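Local coordinates for protein deoxyribose-phosphate aldolase (Toxoplasma gondii, PDB 4EIV) that belongs to the deoxyribose-phosphate aldolase family, enzymes built as a closed eight-stranded parallel beta/alpha barrel, at residues Ile168-Glu177 with Thr198-Tyr209. Residues are numbered along the deposited sequence; the frame is centred on the assembly and turned at random.
Sequences ISRAAVAALE and TVHLISIALREY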
ATOM      1  N   ILE A 168     -20.240 -11.881  18.105  1.00 30.84           N
ATOM      2  CA  ILE A 168     -19.204 -11.060  17.485  1.00 31.51           C
ATOM      3  C   ILE A 168     -19.812 -10.293  16.322  1.00 30.31           C
ATOM      4  O   ILE A 168     -19.617  -9.079  16.173  1.00 29.30           O
ATOM      5  CB  ILE A 168     -18.048 -11.937  16.962  1.00 33.42           C
ATOM      6  CG1 ILE A 168     -17.405 -12.708  18.126  1.00 36.48           C
ATOM      7  CG2 ILE A 168     -17.026 -11.077  16.222  1.00 34.93           C
ATOM      8  CD1 ILE A 168     -16.438 -13.797  17.697  1.00 39.89           C
ATOM      9  N   SER A 169     -20.562 -11.002  15.484  1.00 30.58           N
ATOM     10  CA  SER A 169     -21.170 -10.361  14.334  1.00 30.10           C
ATOM     11  C   SER A 169     -22.131  -9.273  14.760  1.00 29.37           C
ATOM     12  O   SER A 169     -22.121  -8.175  14.196  1.00 29.24           O
ATOM     13  CB  SER A 169     -21.892 -11.394  13.465  1.00 31.33           C
ATOM     14  OG  SER A 169     -20.978 -12.355  12.961  1.00 32.98           O
ATOM     15  N   ARG A 170     -22.980  -9.562  15.751  1.00 28.59           N
ATOM     16  CA  ARG A 170     -23.947  -8.550  16.197  1.00 29.12           C
ATOM     17  C   ARG A 170     -23.287  -7.358  16.889  1.00 27.34           C
ATOM     18  O   ARG A 170     -23.740  -6.224  16.738  1.00 26.55           O
ATOM     19  CB  ARG A 170     -25.001  -9.170  17.099  1.00 30.89           C
ATOM     20  CG  ARG A 170     -25.938 -10.068  16.323  1.00 35.92           C
ATOM     21  CD  ARG A 170     -26.939 -10.738  17.220  1.00 42.91           C
ATOM     22  NE  ARG A 170     -27.943 -11.444  16.430  1.00 47.96           N
ATOM     23  CZ  ARG A 170     -29.100 -10.925  16.018  1.00 50.98           C
ATOM     24  NH1 ARG A 170     -29.449  -9.673  16.327  1.00 51.41           N
ATOM     25  NH2 ARG A 170     -29.918 -11.670  15.282  1.00 53.13           N
ATOM     26  N   ALA A 171     -22.228  -7.593  17.642  1.00 26.77           N
ATOM     27  CA  ALA A 171     -21.501  -6.493  18.287  1.00 26.20           C
ATOM     28  C   ALA A 171     -20.883  -5.588  17.205  1.00 25.12           C
ATOM     29  O   ALA A 171     -20.951  -4.364  17.300  1.00 25.27           O
ATOM     30  CB  ALA A 171     -20.425  -7.043  19.204  1.00 25.87           C
ATOM     31  N   ALA A 172     -20.311  -6.204  16.165  1.00 25.10           N
ATOM     32  CA  ALA A 172     -19.733  -5.468  15.044  1.00 24.97           C
ATOM     33  C   ALA A 172     -20.772  -4.568  14.380  1.00 25.75           C
ATOM     34  O   ALA A 172     -20.530  -3.383  14.165  1.00 25.83           O
ATOM     35  CB  ALA A 172     -19.123  -6.438  14.036  1.00 25.53           C
ATOM     36  N   VAL A 173     -21.940  -5.142  14.059  1.00 25.77           N
ATOM     37  CA  VAL A 173     -22.988  -4.356  13.392  1.00 26.46           C
ATOM     38  C   VAL A 173     -23.472  -3.233  14.290  1.00 26.48           C
ATOM     39  O   VAL A 173     -23.667  -2.117  13.823  1.00 26.65           O
ATOM     40  CB  VAL A 173     -24.148  -5.255  12.916  1.00 28.37           C
ATOM     41  CG1 VAL A 173     -25.326  -4.420  12.411  1.00 29.92           C
ATOM     42  CG2 VAL A 173     -23.640  -6.251  11.857  1.00 30.59           C
ATOM     43  N   ALA A 174     -23.679  -3.513  15.568  1.00 26.09           N
ATOM     44  CA  ALA A 174     -24.129  -2.466  16.492  1.00 25.70           C
ATOM     45  C   ALA A 174     -23.103  -1.326  16.593  1.00 25.39           C
ATOM     46  O   ALA A 174     -23.467  -0.169  16.647  1.00 25.46           O
ATOM     47  CB  ALA A 174     -24.434  -3.046  17.882  1.00 27.11           C
ATOM     48  N   ALA A 175     -21.824  -1.648  16.588  1.00 24.74           N
ATOM     49  CA  ALA A 175     -20.759  -0.648  16.662  1.00 24.29           C
ATOM     50  C   ALA A 175     -20.752   0.201  15.394  1.00 25.29           C
ATOM     51  O   ALA A 175     -20.562   1.410  15.467  1.00 25.82           O
ATOM     52  CB  ALA A 175     -19.434  -1.352  16.841  1.00 23.73           C
ATOM     53  N   LEU A 176     -20.958  -0.434  14.239  1.00 24.94           N
ATOM     54  CA  LEU A 176     -21.056   0.285  12.975  1.00 25.57           C
ATOM     55  C   LEU A 176     -22.256   1.232  12.989  1.00 26.47           C
ATOM     56  O   LEU A 176     -22.149   2.406  12.609  1.00 27.66           O
ATOM     57  CB  LEU A 176     -21.148  -0.671  11.783  1.00 25.80           C
ATOM     58  CG  LEU A 176     -19.886  -1.505  11.565  1.00 26.30           C
ATOM     59  CD1 LEU A 176     -20.176  -2.620  10.562  1.00 27.88           C
ATOM     60  CD2 LEU A 176     -18.688  -0.630  11.114  1.00 28.86           C
ATOM     61  N   GLU A 177     -23.420   0.726  13.419  1.00 26.75           N
ATOM     62  CA  GLU A 177     -24.628   1.562  13.478  1.00 28.40           C
ATOM     63  C   GLU A 177     -24.446   2.719  14.451  1.00 28.25           C
ATOM     64  O   GLU A 177     -25.003   3.799  14.244  1.00 30.51           O
ATOM     65  CB  GLU A 177     -25.847   0.714  13.860  1.00 29.39           C
ATOM     66  CG  GLU A 177     -26.224  -0.306  12.791  1.00 31.41           C
ATOM     67  CD  GLU A 177     -27.297  -1.312  13.206  1.00 36.19           C
ATOM     68  OE1 GLU A 177     -27.567  -1.468  14.420  1.00 39.72           O
ATOM     69  OE2 GLU A 177     -27.847  -1.978  12.299  1.00 38.93           O
ATOM     70  N   THR A 198     -12.436 -14.676  13.910  1.00 24.85           N
ATOM     71  CA  THR A 198     -13.041 -13.376  14.219  1.00 24.80           C
ATOM     72  C   THR A 198     -12.787 -12.344  13.137  1.00 24.03           C
ATOM     73  O   THR A 198     -13.643 -11.491  12.877  1.00 24.53           O
ATOM     74  CB  THR A 198     -12.637 -12.843  15.613  1.00 25.18           C
ATOM     75  OG1 THR A 198     -11.236 -12.537  15.691  1.00 27.55           O
ATOM     76  CG2 THR A 198     -13.025 -13.813  16.693  1.00 27.97           C
ATOM     77  N   VAL A 199     -11.612 -12.363  12.518  1.00 23.51           N
ATOM     78  CA  VAL A 199     -11.352 -11.409  11.436  1.00 23.33           C
ATOM     79  C   VAL A 199     -12.313 -11.670  10.260  1.00 23.35           C
ATOM     80  O   VAL A 199     -12.770 -10.731   9.606  1.00 23.66           O
ATOM     81  CB  VAL A 199      -9.859 -11.439  11.000  1.00 23.13           C
ATOM     82  CG1 VAL A 199      -9.634 -10.656   9.683  1.00 25.03           C
ATOM     83  CG2 VAL A 199      -8.984 -10.901  12.114  1.00 24.38           C
ATOM     84  N   HIS A 200     -12.593 -12.934   9.969  1.00 24.76           N
ATOM     85  CA  HIS A 200     -13.538 -13.267   8.908  1.00 25.46           C
ATOM     86  C   HIS A 200     -14.945 -12.709   9.199  1.00 25.94           C
ATOM     87  O   HIS A 200     -15.563 -12.063   8.347  1.00 25.96           O
ATOM     88  CB  HIS A 200     -13.552 -14.798   8.713  1.00 27.13           C
ATOM     89  CG  HIS A 200     -14.507 -15.268   7.668  1.00 29.25           C
ATOM     90  ND1 HIS A 200     -15.584 -16.076   7.950  1.00 35.05           N
ATOM     91  CD2 HIS A 200     -14.574 -14.999   6.346  1.00 31.42           C
ATOM     92  CE1 HIS A 200     -16.247 -16.322   6.836  1.00 35.91           C
ATOM     93  NE2 HIS A 200     -15.655 -15.682   5.846  1.00 35.45           N
ATOM     94  N   LEU A 201     -15.423 -12.894  10.430  1.00 25.22           N
ATOM     95  CA  LEU A 201     -16.731 -12.379  10.807  1.00 26.68           C
ATOM     96  C   LEU A 201     -16.824 -10.871  10.748  1.00 25.51           C
ATOM     97  O   LEU A 201     -17.815 -10.313  10.285  1.00 26.89           O
ATOM     98  CB  LEU A 201     -17.135 -12.888  12.199  1.00 27.73           C
ATOM     99  CG  LEU A 201     -17.414 -14.378  12.323  1.00 30.88           C
ATOM    100  CD1 LEU A 201     -17.939 -14.649  13.724  1.00 34.09           C
ATOM    101  CD2 LEU A 201     -18.421 -14.831  11.267  1.00 33.66           C
ATOM    102  N   ILE A 202     -15.786 -10.208  11.252  1.00 24.90           N
ATOM    103  CA  ILE A 202     -15.750  -8.766  11.219  1.00 25.70           C
ATOM    104  C   ILE A 202     -15.737  -8.254   9.768  1.00 24.61           C
ATOM    105  O   ILE A 202     -16.414  -7.276   9.433  1.00 25.80           O
ATOM    106  CB  ILE A 202     -14.560  -8.240  12.051  1.00 25.29           C
ATOM    107  CG1 ILE A 202     -14.843  -8.524  13.529  1.00 26.40           C
ATOM    108  CG2 ILE A 202     -14.371  -6.736  11.835  1.00 27.14           C
ATOM    109  CD1 ILE A 202     -13.657  -8.311  14.463  1.00 28.25           C
ATOM    110  N   SER A 203     -14.962  -8.906   8.913  1.00 25.63           N
ATOM    111  CA  SER A 203     -14.889  -8.544   7.506  1.00 26.23           C
ATOM    112  C   SER A 203     -16.232  -8.665   6.819  1.00 27.69           C
ATOM    113  O   SER A 203     -16.609  -7.778   6.060  1.00 28.04           O
ATOM    114  CB  SER A 203     -13.853  -9.402   6.790  1.00 26.57           C
ATOM    115  OG  SER A 203     -12.544  -9.134   7.275  1.00 26.94           O
ATOM    116  N   ILE A 204     -16.970  -9.734   7.107  1.00 27.84           N
ATOM    117  CA  ILE A 204     -18.305  -9.904   6.523  1.00 30.77           C
ATOM    118  C   ILE A 204     -19.226  -8.779   6.988  1.00 30.29           C
ATOM    119  O   ILE A 204     -19.963  -8.175   6.197  1.00 32.41           O
ATOM    120  CB  ILE A 204     -18.926 -11.234   6.936  1.00 31.99           C
ATOM    121  CG1 ILE A 204     -18.166 -12.382   6.281  1.00 33.91           C
ATOM    122  CG2 ILE A 204     -20.404 -11.301   6.531  1.00 34.79           C
ATOM    123  CD1 ILE A 204     -18.555 -13.731   6.857  1.00 36.96           C
ATOM    124  N   ALA A 205     -19.200  -8.492   8.287  1.00 30.20           N
ATOM    125  CA  ALA A 205     -20.042  -7.440   8.837  1.00 31.15           C
ATOM    126  C   ALA A 205     -19.784  -6.098   8.170  1.00 31.91           C
ATOM    127  O   ALA A 205     -20.715  -5.365   7.801  1.00 34.01           O
ATOM    128  CB  ALA A 205     -19.845  -7.325  10.348  1.00 30.32           C
ATOM    129  N   LEU A 206     -18.515  -5.756   8.017  1.00 30.83           N
ATOM    130  CA  LEU A 206     -18.169  -4.496   7.387  1.00 33.21           C
ATOM    131  C   LEU A 206     -18.574  -4.467   5.909  1.00 34.34           C
ATOM    132  O   LEU A 206     -19.097  -3.461   5.434  1.00 36.02           O
ATOM    133  CB  LEU A 206     -16.689  -4.225   7.550  1.00 32.58           C
ATOM    134  CG  LEU A 206     -16.196  -2.923   6.954  1.00 37.04           C
ATOM    135  CD1 LEU A 206     -17.013  -1.732   7.420  1.00 39.47           C
ATOM    136  CD2 LEU A 206     -14.741  -2.767   7.300  1.00 39.22           C
ATOM    137  N   ARG A 207     -18.353  -5.567   5.189  1.00 34.08           N
ATOM    138  CA  ARG A 207     -18.717  -5.662   3.769  1.00 36.42           C
ATOM    139  C   ARG A 207     -20.207  -5.417   3.598  1.00 38.14           C
ATOM    140  O   ARG A 207     -20.625  -4.623   2.756  1.00 39.92           O
ATOM    141  CB  ARG A 207     -18.346  -7.049   3.219  1.00 36.56           C
ATOM    142  CG  ARG A 207     -18.612  -7.220   1.712  1.00 39.43           C
ATOM    143  CD  ARG A 207     -18.052  -8.533   1.140  1.00 42.30           C
ATOM    144  NE  ARG A 207     -16.672  -8.752   1.592  1.00 42.62           N
ATOM    145  CZ  ARG A 207     -16.261  -9.676   2.468  1.00 44.16           C
ATOM    146  NH1 ARG A 207     -17.089 -10.588   2.977  1.00 45.09           N
ATOM    147  NH2 ARG A 207     -14.976  -9.724   2.815  1.00 44.45           N
ATOM    148  N   GLU A 208     -21.010  -6.081   4.420  1.00 38.06           N
ATOM    149  CA  GLU A 208     -22.457  -5.955   4.339  1.00 41.09           C
ATOM    150  C   GLU A 208     -22.946  -4.594   4.764  1.00 41.87           C
ATOM    151  O   GLU A 208     -23.904  -4.084   4.207  1.00 44.18           O
ATOM    152  CB  GLU A 208     -23.131  -7.048   5.151  1.00 41.03           C
ATOM    153  CG  GLU A 208     -22.869  -8.403   4.556  1.00 43.80           C
ATOM    154  CD  GLU A 208     -23.462  -9.536   5.352  1.00 47.32           C
ATOM    155  OE1 GLU A 208     -23.413 -10.668   4.835  1.00 49.66           O
ATOM    156  OE2 GLU A 208     -23.966  -9.305   6.474  1.00 50.20           O
ATOM    157  N   TYR A 209     -22.291  -3.999   5.751  1.00 40.44           N
ATOM    158  CA  TYR A 209     -22.666  -2.672   6.203  1.00 42.30           C
ATOM    159  C   TYR A 209     -22.439  -1.643   5.089  1.00 44.83           C
ATOM    160  O   TYR A 209     -23.272  -0.730   4.874  1.00 46.51           O
ATOM    161  CB  TYR A 209     -21.865  -2.307   7.449  1.00 40.50           C
ATOM    162  CG  TYR A 209     -22.294  -0.992   8.018  1.00 39.67           C
ATOM    163  CD1 TYR A 209     -23.459  -0.893   8.766  1.00 41.01           C
ATOM    164  CD2 TYR A 209     -21.554   0.162   7.792  1.00 39.89           C
ATOM    165  CE1 TYR A 209     -23.870   0.316   9.285  1.00 41.74           C
ATOM    166  CE2 TYR A 209     -21.953   1.372   8.304  1.00 41.74           C
ATOM    167  CZ  TYR A 209     -23.115   1.446   9.054  1.00 42.18           C
ATOM    168  OH  TYR A 209     -23.528   2.644   9.562  1.00 45.94           O
TER
HETATM  169  O   HOH W   1     -20.409 -11.339  10.535  1.00 34.43           O
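The phenol ring of Tyr209 lies with one face against Leu176: CB of Leu176 stands 3.7 Å from the ring centroid and only 7° off the ring normal, a CH-pi contact over the middle of the ring. Glu177 reaches the same ring obliquely with its backbone N. With chi1 at -175°, the Tyr209 ring extends away from the backbone N and over Leu176, and the two side chains run past each other in opposite directions, bringing CD1 of Leu176 to 3.6 Å from CB of Tyr209. Beyond the ring, Tyr209 OH is hydrogen-bonded to Arg230, which also binds the carbonyl O of Leu176. The other methyl of Leu176, CD2, meets CD1 of Leu206.

Helices 165-178 and 196-210 are consecutive outer helices of a TIM-type (beta/alpha)8 barrel, linked through strand 182-184. Their segments 168-177 and 198-209 run the same general way, crossing at -39° with the axes 9.1 Å apart at closest approach. Small residues mark the middle of the interface, where CB of Ala172 sits 3.9 Å from CB of Ala205. Behind them, Leu183 of the strand touches Ala172, Leu176 and Ile202.

Toward the N-terminal ends, the side chains of Ile168 and Thr198 cross at about a right angle, with Ile168 CD1 3.6 Å from Thr198 CG2, while CG2 of Ile168 faces Ile202. Both methyls of Leu201 lie near OG of Ser169, a hydroxyl also hydrogen-bonded to Gly165 O. A water bridges the helices here, 2.7 Å from OG of Ser169 and donating to the carbonyl O of Leu201.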